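PDB 6A6O: Esterase/lipase-like protein from Caldicellulosiruptor lactoaceticus 6A, which hydrolyses both acetyl esters and beta-1,4-linked xylosides, combining acetyl esterase and xylosidase activities in a single protein. Local coordinates for residues 142-147 with 205-210; 165-170 with 209-214; 135-140 with 171-176. All blocks are in the same frame, centred on the assembly; numbering follows the deposited sequence.

Contact 1 of 3, residues 142-147 with 205-210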
loop_
_atom_site.group_PDB
_atom_site.type_symbol
_atom_site.label_atom_id
_atom_site.label_comp_id
_atom_site.label_asym_id
_atom_site.label_seq_id
_atom_site.Cartn_x
_atom_site.Cartn_y
_atom_site.Cartn_z
ATOM N N VAL A 142 5.846 1.595 3.826
ATOM C CA VAL A 142 5.153 1.638 5.103
ATOM C C VAL A 142 5.245 0.281 5.804
ATOM O O VAL A 142 5.216 0.214 7.038
ATOM C CB VAL A 142 3.718 2.172 4.870
ATOM C CG1 VAL A 142 2.784 1.094 4.355
ATOM C CG2 VAL A 142 3.175 2.851 6.129
ATOM N N GLY A 143 5.452 -0.807 5.050
ATOM C CA GLY A 143 5.706 -2.108 5.630
ATOM C C GLY A 143 7.111 -2.322 6.149
ATOM O O GLY A 143 7.379 -3.375 6.728
ATOM N N THR A 144 8.020 -1.364 5.942
ATOM C CA THR A 144 9.385 -1.472 6.439
ATOM C C THR A 144 9.825 -0.272 7.263
ATOM O O THR A 144 10.756 -0.418 8.061
ATOM C CB THR A 144 10.394 -1.665 5.282
ATOM O OG1 THR A 144 10.226 -0.635 4.298
ATOM C CG2 THR A 144 10.212 -3.027 4.604
ATOM N N HIS A 145 9.182 0.892 7.109
ATOM C CA HIS A 145 9.549 2.146 7.767
ATOM C C HIS A 145 8.621 2.501 8.927
ATOM O O HIS A 145 8.608 3.658 9.366
ATOM C CB HIS A 145 9.514 3.310 6.773
ATOM C CG HIS A 145 10.717 3.424 5.889
ATOM N ND1 HIS A 145 11.076 2.459 4.972
ATOM C CD2 HIS A 145 11.605 4.437 5.733
ATOM C CE1 HIS A 145 12.155 2.853 4.317
ATOM N NE2 HIS A 145 12.499 4.048 4.761
ATOM N N PHE A 146 7.850 1.547 9.429
ATOM C CA PHE A 146 6.790 1.834 10.385
ATOM C C PHE A 146 7.339 2.100 11.785
ATOM O O PHE A 146 8.505 1.849 12.093
ATOM C CB PHE A 146 5.813 0.667 10.454
ATOM C CG PHE A 146 6.482 -0.649 10.710
ATOM C CD1 PHE A 146 6.813 -1.041 11.997
ATOM C CD2 PHE A 146 6.806 -1.493 9.654
ATOM C CE1 PHE A 146 7.439 -2.250 12.226
ATOM C CE2 PHE A 146 7.422 -2.693 9.879
ATOM C CZ PHE A 146 7.742 -3.077 11.170
ATOM N N ASP A 147 6.443 2.572 12.654
ATOM C CA ASP A 147 6.729 2.821 14.059
ATOM C C ASP A 147 5.442 2.618 14.847
ATOM O O ASP A 147 4.342 2.684 14.293
ATOM C CB ASP A 147 7.282 4.238 14.277
ATOM C CG ASP A 147 6.241 5.315 14.009
ATOM O OD1 ASP A 147 5.319 5.479 14.838
ATOM O OD2 ASP A 147 6.336 5.993 12.964
ATOM N N ASN A 205 16.031 -3.335 1.114
ATOM C CA ASN A 205 17.107 -3.039 2.062
ATOM C C ASN A 205 16.606 -2.853 3.493
ATOM O O ASN A 205 17.396 -2.976 4.443
ATOM C CB ASN A 205 17.841 -1.753 1.647
ATOM C CG ASN A 205 18.723 -1.927 0.429
ATOM O OD1 ASN A 205 19.288 -3.000 0.177
ATOM N ND2 ASN A 205 18.866 -0.849 -0.336
ATOM N N MET A 206 15.323 -2.543 3.675
ATOM C CA MET A 206 14.797 -2.140 4.969
ATOM C C MET A 206 13.911 -3.195 5.615
ATOM O O MET A 206 13.350 -2.946 6.686
ATOM C CB MET A 206 14.035 -0.820 4.816
ATOM C CG MET A 206 14.930 0.293 4.309
ATOM S SD MET A 206 16.033 0.866 5.634
ATOM C CE MET A 206 14.819 1.501 6.783
ATOM N N VAL A 207 13.785 -4.377 5.006
ATOM C CA VAL A 207 13.050 -5.462 5.644
ATOM C C VAL A 207 13.726 -5.835 6.958
ATOM O O VAL A 207 14.959 -5.886 7.054
ATOM C CB VAL A 207 12.970 -6.669 4.691
ATOM C CG1 VAL A 207 12.373 -7.889 5.396
ATOM C CG2 VAL A 207 12.143 -6.310 3.498
ATOM N N SER A 208 12.922 -6.098 7.984
ATOM C CA SER A 208 13.414 -6.537 9.287
ATOM C C SER A 208 12.586 -7.730 9.744
ATOM O O SER A 208 11.615 -8.118 9.095
ATOM C CB SER A 208 13.321 -5.408 10.322
ATOM O OG SER A 208 11.964 -5.126 10.617
ATOM N N SER A 209 12.952 -8.302 10.896
ATOM C CA SER A 209 12.166 -9.405 11.438
ATOM C C SER A 209 10.748 -8.980 11.818
ATOM O O SER A 209 9.873 -9.843 11.965
ATOM C CB SER A 209 12.875 -10.009 12.654
ATOM O OG SER A 209 12.878 -9.085 13.720
ATOM N N LYS A 210 10.496 -7.682 11.975
ATOM C CA LYS A 210 9.168 -7.177 12.306
ATOM C C LYS A 210 8.314 -6.849 11.084
ATOM O O LYS A 210 7.139 -6.510 11.248
ATOM C CB LYS A 210 9.274 -5.921 13.179
ATOM C CG LYS A 210 10.111 -6.109 14.436
ATOM C CD LYS A 210 9.607 -7.271 15.263
ATOM C CE LYS A 210 10.313 -7.316 16.622
ATOM N NZ LYS A 210 9.874 -8.505 17.419
HETATM O O HOH W 1 11.247 -3.310 8.571
#

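Contact 2 of 3, residues 165-170 with 209-214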
loop_
_atom_site.group_PDB
_atom_site.type_symbol
_atom_site.label_atom_id
_atom_site.label_comp_id
_atom_site.label_asym_id
_atom_site.label_seq_id
_atom_site.Cartn_x
_atom_site.Cartn_y
_atom_site.Cartn_z
ATOM N N ASP A 165 -0.689 -4.859 9.321
ATOM C CA ASP A 165 -0.687 -6.227 9.814
ATOM C C ASP A 165 -0.401 -7.251 8.716
ATOM O O ASP A 165 -0.136 -8.413 9.026
ATOM C CB ASP A 165 -2.018 -6.505 10.505
ATOM C CG ASP A 165 -2.200 -5.648 11.739
ATOM O OD1 ASP A 165 -1.337 -5.737 12.638
ATOM O OD2 ASP A 165 -3.170 -4.856 11.794
ATOM N N CYS A 166 -0.443 -6.841 7.450
ATOM C CA CYS A 166 0.003 -7.656 6.323
ATOM C C CYS A 166 0.218 -6.716 5.149
ATOM O O CYS A 166 -0.270 -5.580 5.148
ATOM C CB CYS A 166 -1.000 -8.768 5.970
ATOM S SG CYS A 166 -2.545 -8.211 5.159
ATOM N N ILE A 167 0.949 -7.204 4.141
ATOM C CA ILE A 167 1.310 -6.423 2.961
ATOM C C ILE A 167 1.038 -7.263 1.719
ATOM O O ILE A 167 1.451 -8.424 1.658
ATOM C CB ILE A 167 2.801 -6.037 2.974
ATOM C CG1 ILE A 167 3.172 -5.234 4.221
ATOM C CG2 ILE A 167 3.144 -5.260 1.730
ATOM C CD1 ILE A 167 4.690 -5.168 4.407
ATOM N N VAL A 168 0.383 -6.672 0.720
ATOM C CA VAL A 168 0.210 -7.313 -0.583
ATOM C C VAL A 168 0.854 -6.413 -1.631
ATOM O O VAL A 168 0.518 -5.228 -1.726
ATOM C CB VAL A 168 -1.266 -7.567 -0.918
ATOM C CG1 VAL A 168 -1.377 -8.224 -2.306
ATOM C CG2 VAL A 168 -1.912 -8.439 0.162
ATOM N N LEU A 169 1.779 -6.970 -2.407
ATOM C CA LEU A 169 2.557 -6.203 -3.373
ATOM C C LEU A 169 2.290 -6.760 -4.757
ATOM O O LEU A 169 2.532 -7.943 -5.005
ATOM C CB LEU A 169 4.052 -6.276 -3.062
ATOM C CG LEU A 169 4.410 -5.783 -1.665
ATOM C CD1 LEU A 169 5.909 -5.985 -1.422
ATOM C CD2 LEU A 169 4.012 -4.295 -1.465
ATOM N N CYS A 170 1.816 -5.908 -5.661
ATOM C CA CYS A 170 1.397 -6.328 -6.993
ATOM C C CYS A 170 2.284 -5.627 -8.004
ATOM O O CYS A 170 2.270 -4.390 -8.081
ATOM C CB CYS A 170 -0.073 -5.985 -7.235
ATOM S SG CYS A 170 -1.180 -6.509 -5.895
ATOM N N SER A 209 12.952 -8.302 10.896
ATOM C CA SER A 209 12.166 -9.405 11.438
ATOM C C SER A 209 10.748 -8.980 11.818
ATOM O O SER A 209 9.873 -9.843 11.965
ATOM C CB SER A 209 12.875 -10.009 12.654
ATOM O OG SER A 209 12.878 -9.085 13.720
ATOM N N LYS A 210 10.496 -7.682 11.975
ATOM C CA LYS A 210 9.168 -7.177 12.306
ATOM C C LYS A 210 8.314 -6.849 11.084
ATOM O O LYS A 210 7.139 -6.510 11.248
ATOM C CB LYS A 210 9.274 -5.921 13.179
ATOM C CG LYS A 210 10.111 -6.109 14.436
ATOM C CD LYS A 210 9.607 -7.271 15.263
ATOM C CE LYS A 210 10.313 -7.316 16.622
ATOM N NZ LYS A 210 9.874 -8.505 17.419
ATOM N N THR A 211 8.871 -6.895 9.884
ATOM C CA THR A 211 8.053 -6.720 8.686
ATOM C C THR A 211 6.916 -7.744 8.692
ATOM O O THR A 211 7.152 -8.922 8.999
ATOM C CB THR A 211 8.913 -6.882 7.429
ATOM O OG1 THR A 211 9.958 -5.906 7.432
ATOM C CG2 THR A 211 8.080 -6.713 6.152
ATOM N N PRO A 212 5.678 -7.334 8.406
ATOM C CA PRO A 212 4.539 -8.265 8.480
ATOM C C PRO A 212 4.552 -9.272 7.344
ATOM O O PRO A 212 5.247 -9.087 6.331
ATOM C CB PRO A 212 3.311 -7.341 8.376
ATOM C CG PRO A 212 3.816 -6.100 7.737
ATOM C CD PRO A 212 5.240 -5.942 8.204
ATOM N N PRO A 213 3.771 -10.344 7.475
ATOM C CA PRO A 213 3.631 -11.308 6.375
ATOM C C PRO A 213 3.250 -10.607 5.077
ATOM O O PRO A 213 2.416 -9.698 5.066
ATOM C CB PRO A 213 2.502 -12.231 6.850
ATOM C CG PRO A 213 2.453 -12.069 8.330
ATOM C CD PRO A 213 2.931 -10.683 8.641
ATOM N N THR A 214 3.852 -11.059 3.978
ATOM C CA THR A 214 3.768 -10.383 2.688
ATOM C C THR A 214 3.393 -11.383 1.599
ATOM O O THR A 214 3.829 -12.533 1.627
ATOM C CB THR A 214 5.114 -9.691 2.352
ATOM O OG1 THR A 214 5.400 -8.703 3.347
ATOM C CG2 THR A 214 5.077 -8.988 0.974
#

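Contact 3 of 3, residues 135-140 with 171-176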
loop_
_atom_site.group_PDB
_atom_site.type_symbol
_atom_site.label_atom_id
_atom_site.label_comp_id
_atom_site.label_asym_id
_atom_site.label_seq_id
_atom_site.Cartn_x
_atom_site.Cartn_y
_atom_site.Cartn_z
ATOM N N GLY A 135 2.513 2.305 -6.170
ATOM C CA GLY A 135 1.764 2.081 -4.944
ATOM C C GLY A 135 2.283 0.897 -4.150
ATOM O O GLY A 135 2.211 0.886 -2.915
ATOM N N GLY A 136 2.806 -0.119 -4.841
ATOM C CA GLY A 136 3.450 -1.216 -4.129
ATOM C C GLY A 136 4.768 -0.800 -3.515
ATOM O O GLY A 136 5.143 -1.280 -2.438
ATOM N N HIS A 137 5.495 0.091 -4.185
ATOM C CA HIS A 137 6.641 0.716 -3.534
ATOM C C HIS A 137 6.219 1.373 -2.227
ATOM O O HIS A 137 6.785 1.101 -1.160
ATOM C CB HIS A 137 7.272 1.745 -4.470
ATOM C CG HIS A 137 8.526 2.348 -3.931
ATOM N ND1 HIS A 137 8.655 3.698 -3.676
ATOM C CD2 HIS A 137 9.710 1.784 -3.591
ATOM C CE1 HIS A 137 9.864 3.938 -3.196
ATOM N NE2 HIS A 137 10.529 2.797 -3.149
ATOM N N LEU A 138 5.203 2.230 -2.295
ATOM C CA LEU A 138 4.734 2.919 -1.100
ATOM C C LEU A 138 4.276 1.933 -0.027
ATOM O O LEU A 138 4.570 2.112 1.158
ATOM C CB LEU A 138 3.604 3.871 -1.493
ATOM C CG LEU A 138 3.080 4.793 -0.405
ATOM C CD1 LEU A 138 4.219 5.647 0.095
ATOM C CD2 LEU A 138 1.963 5.634 -0.997
ATOM N N ALA A 139 3.549 0.887 -0.422
ATOM C CA ALA A 139 3.137 -0.147 0.526
ATOM C C ALA A 139 4.342 -0.840 1.157
ATOM O O ALA A 139 4.359 -1.103 2.366
ATOM C CB ALA A 139 2.258 -1.179 -0.182
ATOM N N SER A 140 5.358 -1.149 0.350
ATOM C CA SER A 140 6.539 -1.812 0.888
ATOM C C SER A 140 7.303 -0.889 1.831
ATOM O O SER A 140 7.957 -1.371 2.765
ATOM C CB SER A 140 7.448 -2.315 -0.243
ATOM O OG SER A 140 8.151 -1.254 -0.880
ATOM N N TYR A 171 3.053 -6.423 -8.778
ATOM C CA TYR A 171 4.129 -5.930 -9.635
ATOM C C TYR A 171 4.784 -4.672 -9.057
ATOM O O TYR A 171 4.829 -3.626 -9.720
ATOM C CB TYR A 171 3.614 -5.711 -11.072
ATOM C CG TYR A 171 2.226 -5.108 -11.233
ATOM C CD1 TYR A 171 2.037 -3.716 -11.239
ATOM C CD2 TYR A 171 1.113 -5.923 -11.418
ATOM C CE1 TYR A 171 0.765 -3.167 -11.406
ATOM C CE2 TYR A 171 -0.158 -5.387 -11.585
ATOM C CZ TYR A 171 -0.328 -4.016 -11.583
ATOM O OH TYR A 171 -1.597 -3.502 -11.756
ATOM N N PRO A 172 5.373 -4.756 -7.857
ATOM C CA PRO A 172 5.866 -3.557 -7.167
ATOM C C PRO A 172 7.183 -3.000 -7.693
ATOM O O PRO A 172 8.107 -3.734 -8.054
ATOM C CB PRO A 172 6.060 -4.050 -5.724
ATOM C CG PRO A 172 6.429 -5.499 -5.913
ATOM C CD PRO A 172 5.510 -5.960 -7.014
ATOM N N VAL A 173 7.245 -1.667 -7.717
ATOM C CA VAL A 173 8.508 -0.948 -7.647
ATOM C C VAL A 173 9.108 -1.191 -6.270
ATOM O O VAL A 173 8.433 -0.999 -5.258
ATOM C CB VAL A 173 8.258 0.546 -7.899
ATOM C CG1 VAL A 173 9.482 1.384 -7.587
ATOM C CG2 VAL A 173 7.764 0.761 -9.348
ATOM N N ILE A 174 10.364 -1.644 -6.220
ATOM C CA ILE A 174 10.974 -1.999 -4.937
ATOM C C ILE A 174 12.321 -1.305 -4.826
ATOM O O ILE A 174 12.584 -0.553 -3.872
ATOM C CB ILE A 174 11.135 -3.531 -4.788
ATOM C CG1 ILE A 174 9.777 -4.222 -4.617
ATOM C CG2 ILE A 174 12.044 -3.879 -3.600
ATOM C CD1 ILE A 174 9.031 -3.887 -3.310
ATOM N N SER A 175 13.182 -1.560 -5.805
ATOM C CA SER A 175 14.518 -0.989 -5.846
ATOM C C SER A 175 14.517 0.349 -6.584
ATOM O O SER A 175 13.871 0.502 -7.628
ATOM C CB SER A 175 15.476 -1.967 -6.529
ATOM O OG SER A 175 16.736 -1.373 -6.751
ATOM N N LEU A 176 15.260 1.310 -6.046
ATOM C CA LEU A 176 15.360 2.633 -6.651
ATOM C C LEU A 176 16.555 2.702 -7.599
ATOM O O LEU A 176 16.582 3.517 -8.520
ATOM C CB LEU A 176 15.482 3.709 -5.570
ATOM C CG LEU A 176 14.172 4.196 -4.949
ATOM C CD1 LEU A 176 14.275 5.662 -4.557
ATOM C CD2 LEU A 176 13.009 3.971 -5.903
#

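Contact 1 of 3, residues 142-147 with 205-210
A chi1 of 53° sets T144 OG1 between its own backbone N and carbonyl carbon and swings CG2 beside the N, where it meets V207 CG2 at 4.0 Å. M206 is bent at both chi2 and chi3 (-75° and -63°), which curls its methyl over one face of the H145 ring; this CH-pi contact places M206 CE 4.1 Å from the centroid, with the flexible thioether well suited to such a fold-back. T144 CB rests 3.5 Å from M206 O, while T144 OG1 turns back to bond S140 O. No direct hydrogen bond joins the segments. A water does, giving protons to T144 O (3.0 Å) and M206 O (2.8 Å) and receiving one from S208 OG (2.8 Å). That small hydroxyl also accepts from K210 N at 3.2 Å, closing an ST turn. Farther along, the F146 ring turns its edge to K210 CB, 3.8 Å from F146 CZ. R163 binds the nearby K210 carbonyl. The contact thus ties the loop after helix 134-142 to the one before strand 214-219, with H145 against L103 of helix 101-115 and V207 packed on F233, A236 and L237 of helix 228-239.

Contact 2 of 3, residues 165-170 with 209-214
T211 makes the first touch, its CG2 lying 4.1 Å from I167 CD1. Threonine suits the place because it offers both: the methyl packs here and the hydroxyl accepts from S208 N. P212 follows and supplies a rigid apolar wedge: its CB sits 3.7 Å from D165 O, and its CG is 3.6 Å from I167 CD1. I167 reaches the proline because its chain is extended at chi2 (165°), carrying CD1 out over the ring, so a long beta-branched residue fits both the strand and this meeting.

P213 contributes mainly its carbonyl. I167 N donates to P213 O at 3.0 Å, with an N-H...O angle of 152° and the donor in the carbonyl plane. The same oxygen is approached by C166 CA at 3.4 Å, a weaker CA-H...O contact, while CD of the P213 ring touches D165 O. Having no N-H of its own, proline loses nothing here by offering just an acceptor.

T214 completes the pairing as the parallel bridge partner of I167, its CA 3.2 Å from I167 O in another CA-H...O contact. Its hydroxyl folds back to donate to P212 O at 3.0 Å, tilted 27° from that carbonyl plane, which satisfies a buried polar group within its own segment. Its CG2 is left to meet L169 CD1 at 3.9 Å.

The side chains of I167, L169 and T214 share one face of the sheet, where F233 and L237 of helix 228-239 pack; C166 and V168 meet W275 of helix 268-278 on the other. The backbone bond of I167 with F215 continues the pairing begun at P213. This is the start of two neighbouring parallel strands in the helix-flanked central sheet of an alpha/beta-hydrolase fold.

Contact 3 of 3, residues 135-140 with 171-176
Apolar contacts begin where H137 and V173 meet: H137 CB lies 3.8 Å from V173 CB, and V173 CG1 comes equally near that same H137 CB. The imidazole swings outward from the helix, its CG anti to the backbone N (chi1 -175°), until NE2 is 3.9 Å from L176 CD2. I174 bends its CD1 back to within 3.8 Å of S140 CB. G136 has no side chain, and a CB would point at P172, so P172 CB can come within 4.1 Å of G136 C.

Polar groups meet without a hydrogen bond across the segments. V173 O presses on H137, 3.0 Å from its CA, and with I174 O it lies at the edge of the ring near its plane. Bonds to other groups hold the polar side chains: H137 NE2 with L201 O and ND1 with Y65 OH fix the ring's rotation at both nitrogens, a task that suits histidine. S140 OG donates to H137 O at 2.7 Å and also bonds S203 OG, so this buried hydroxyl is well satisfied.

G135, first residue of 135-140, and S133, backbone-bonded to V173, belong to the probable GxSxG nucleophile elbow of an alpha/beta hydrolase, whose helix the loop after strand 167-170 packs against.

Overall arrangement
Contacts 1 and 2 share S209 and K210, and their centres lie about 9 Å apart; G143 CA packs 3.4 Å from I167 CD1, so the turn just after helix 134-142 rests on the strand pairing. Contact 3 sits on that same helix, its centre about 12 Å from that of contact 2, and L169 links the two through its CD2, 3.4 Å from G136 O. Between contacts 1 and 3 the centres are about 13 Å apart, and their segments nearly adjoin in sequence, with one residue, L141, between 135-140 and 142-147. Contact 3 lies nearest the presumed catalytic site: V173 touches the probable triad of S133, D222 and H254, whereas contact 1 is at the surface.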